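Local atomic coordinates of SloR (Streptococcus mutans, PDB entry 5CVI), a protein that probably acts as a dimeric, metal-responsive transcription factor of the DtxR/MntR family that binds DNA under the control of manganese. Residues K5-K10 / L101-S106. Residues are numbered along the deposited sequence; the frame is centred on the assembly and turned at random.
Sequences KEDYLK and LEHTVS. With ZN (zinc ion), chain H.
Glu102 OE2 is gripped from two directions: it binds the zinc ion at 2.0 Å and accepts a hydrogen bond from Lys10 NZ, also within a salt bridge. Lys10 NZ also lies 3.0 Å from Glu102 OE1, and each carboxylate oxygen meets it with its syn lone pair, so that NZ is held between the two oxygens. OE1 has a further donor in His76 ND1, so the carboxylate is held in its rotation by metal, lysine and histidine together, and the positive charge of Lys10 probably offsets part of the negative charge gathered round the metal. Glu102 CG stands between the backbone N and carbonyl carbon (chi1 72°); this torsion lays CG over one face of the His103 imidazole, offset toward its rim, and the extended chain beyond CG carries OE2 to the zinc.

From residues 5-10, Asp7 OD1 binds the zinc at 2.0 Å; Asp7 OD2 lies 3.1 Å from the metal, so Asp7 binds essentially as a monodentate ligand. His103 NE2 completes the share of these segments at 2.1 Å from the zinc, with Asp7 OD1 lying at the edge of the ring, in its plane, and carboxylate and ring turned 48° apart. The far nitrogen of the imidazole, ND1, donates to a water that in turn donates to Glu6 OE1, a second-shell link that probably helps fix the rotation of the imidazole.

Glu99, from helix 91-101, supplies the fourth protein ligand. The site therefore joins helix 7-18 and the residues leading into it, in the N-terminal DNA-binding region, to the loop between helices 91-101 and 107-116 of the metal-binding and dimerisation region, while Leu72 and His76 of helix 63-85 pack against Lys10.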
loop_
_atom_site.group_PDB
_atom_site.type_symbol
_atom_site.label_atom_id
_atom_site.label_comp_id
_atom_site.label_asym_id
_atom_site.label_seq_id
_atom_site.Cartn_x
_atom_site.Cartn_y
_atom_site.Cartn_z
ATOM N N LYS B 5 -7.075 2.222 -16.167
ATOM C CA LYS B 5 -7.325 1.489 -17.405
ATOM C C LYS B 5 -7.033 -0.008 -17.307
ATOM O O LYS B 5 -7.706 -0.819 -17.938
ATOM C CB LYS B 5 -6.518 2.107 -18.553
ATOM C CG LYS B 5 -5.088 2.458 -18.175
ATOM C CD LYS B 5 -4.329 3.092 -19.330
ATOM C CE LYS B 5 -3.115 3.862 -18.831
ATOM N NZ LYS B 5 -2.278 3.064 -17.887
ATOM N N GLU B 6 -6.030 -0.367 -16.513
ATOM C CA GLU B 6 -5.533 -1.742 -16.468
ATOM C C GLU B 6 -6.574 -2.765 -15.997
ATOM O O GLU B 6 -6.537 -3.930 -16.401
ATOM C CB GLU B 6 -4.260 -1.820 -15.616
ATOM C CG GLU B 6 -3.105 -0.992 -16.166
ATOM C CD GLU B 6 -1.859 -1.055 -15.299
ATOM O OE1 GLU B 6 -1.899 -1.714 -14.239
ATOM O OE2 GLU B 6 -0.840 -0.440 -15.680
ATOM N N ASP B 7 -7.504 -2.322 -15.159
ATOM C CA ASP B 7 -8.530 -3.204 -14.608
ATOM C C ASP B 7 -9.446 -3.780 -15.683
ATOM O O ASP B 7 -10.107 -4.797 -15.472
ATOM C CB ASP B 7 -9.351 -2.472 -13.549
ATOM C CG ASP B 7 -8.529 -2.101 -12.337
ATOM O OD1 ASP B 7 -7.537 -2.807 -12.064
ATOM O OD2 ASP B 7 -8.869 -1.106 -11.664
ATOM N N TYR B 8 -9.477 -3.123 -16.836
ATOM C CA TYR B 8 -10.225 -3.618 -17.982
ATOM C C TYR B 8 -9.625 -4.940 -18.453
ATOM O O TYR B 8 -10.337 -5.824 -18.925
ATOM C CB TYR B 8 -10.208 -2.579 -19.107
ATOM C CG TYR B 8 -11.014 -2.957 -20.327
ATOM C CD1 TYR B 8 -12.389 -2.763 -20.365
ATOM C CD2 TYR B 8 -10.399 -3.497 -21.448
ATOM C CE1 TYR B 8 -13.130 -3.103 -21.484
ATOM C CE2 TYR B 8 -11.129 -3.840 -22.569
ATOM C CZ TYR B 8 -12.494 -3.642 -22.583
ATOM O OH TYR B 8 -13.224 -3.982 -23.701
ATOM N N LEU B 9 -8.312 -5.074 -18.307
ATOM C CA LEU B 9 -7.618 -6.289 -18.715
ATOM C C LEU B 9 -8.046 -7.505 -17.895
ATOM O O LEU B 9 -8.173 -8.607 -18.428
ATOM C CB LEU B 9 -6.101 -6.097 -18.643
ATOM C CG LEU B 9 -5.455 -5.378 -19.831
ATOM C CD1 LEU B 9 -6.244 -4.138 -20.212
ATOM C CD2 LEU B 9 -4.012 -5.011 -19.511
ATOM N N LYS B 10 -8.275 -7.302 -16.601
ATOM C CA LYS B 10 -8.668 -8.397 -15.717
ATOM C C LYS B 10 -10.078 -8.905 -16.013
ATOM O O LYS B 10 -10.352 -10.098 -15.893
ATOM C CB LYS B 10 -8.544 -7.989 -14.244
ATOM C CG LYS B 10 -7.109 -7.898 -13.746
ATOM C CD LYS B 10 -7.040 -7.828 -12.226
ATOM C CE LYS B 10 -7.645 -6.540 -11.692
ATOM N NZ LYS B 10 -7.521 -6.454 -10.209
ATOM N N LEU B 101 -3.675 -0.801 -3.818
ATOM C CA LEU B 101 -2.355 -1.343 -3.504
ATOM C C LEU B 101 -1.722 -2.130 -4.650
ATOM O O LEU B 101 -0.495 -2.197 -4.755
ATOM C CB LEU B 101 -2.403 -2.189 -2.227
ATOM C CG LEU B 101 -2.787 -1.409 -0.966
ATOM C CD1 LEU B 101 -2.778 -2.294 0.276
ATOM C CD2 LEU B 101 -1.852 -0.228 -0.786
ATOM N N GLU B 102 -2.548 -2.717 -5.511
ATOM C CA GLU B 102 -2.026 -3.520 -6.614
ATOM C C GLU B 102 -1.344 -2.665 -7.685
ATOM O O GLU B 102 -0.671 -3.187 -8.568
ATOM C CB GLU B 102 -3.121 -4.394 -7.236
ATOM C CG GLU B 102 -4.157 -3.638 -8.055
ATOM C CD GLU B 102 -5.135 -4.567 -8.763
ATOM O OE1 GLU B 102 -5.479 -5.628 -8.197
ATOM O OE2 GLU B 102 -5.555 -4.236 -9.890
ATOM N N HIS B 103 -1.512 -1.349 -7.589
ATOM C CA HIS B 103 -0.913 -0.420 -8.544
ATOM C C HIS B 103 0.197 0.413 -7.909
ATOM O O HIS B 103 0.877 1.183 -8.589
ATOM C CB HIS B 103 -1.976 0.507 -9.128
ATOM C CG HIS B 103 -3.038 -0.209 -9.899
ATOM N ND1 HIS B 103 -2.781 -0.866 -11.082
ATOM C CD2 HIS B 103 -4.360 -0.373 -9.655
ATOM C CE1 HIS B 103 -3.900 -1.405 -11.535
ATOM N NE2 HIS B 103 -4.873 -1.116 -10.690
ATOM N N THR B 104 0.368 0.254 -6.600
ATOM C CA THR B 104 1.351 1.030 -5.855
ATOM C C THR B 104 2.108 0.147 -4.877
ATOM O O THR B 104 2.127 0.413 -3.678
ATOM C CB THR B 104 0.680 2.170 -5.066
ATOM O OG1 THR B 104 -0.154 1.614 -4.043
ATOM C CG2 THR B 104 -0.169 3.038 -5.989
ATOM N N VAL B 105 2.725 -0.909 -5.393
ATOM C CA VAL B 105 3.466 -1.847 -4.560
ATOM C C VAL B 105 4.580 -2.506 -5.369
ATOM O O VAL B 105 4.333 -3.065 -6.442
ATOM C CB VAL B 105 2.537 -2.924 -3.962
ATOM C CG1 VAL B 105 3.271 -4.236 -3.804
ATOM C CG2 VAL B 105 1.969 -2.453 -2.635
ATOM N N SER B 106 5.804 -2.437 -4.854
ATOM C CA SER B 106 6.964 -2.953 -5.574
ATOM C C SER B 106 6.904 -4.468 -5.736
ATOM O O SER B 106 6.179 -5.153 -5.010
ATOM C CB SER B 106 8.259 -2.558 -4.860
ATOM O OG SER B 106 8.452 -3.325 -3.684
HETATM ZN ZN ZN H . -6.449 -2.547 -10.402
HETATM O O HOH W 1 -0.070 -0.172 -12.587
#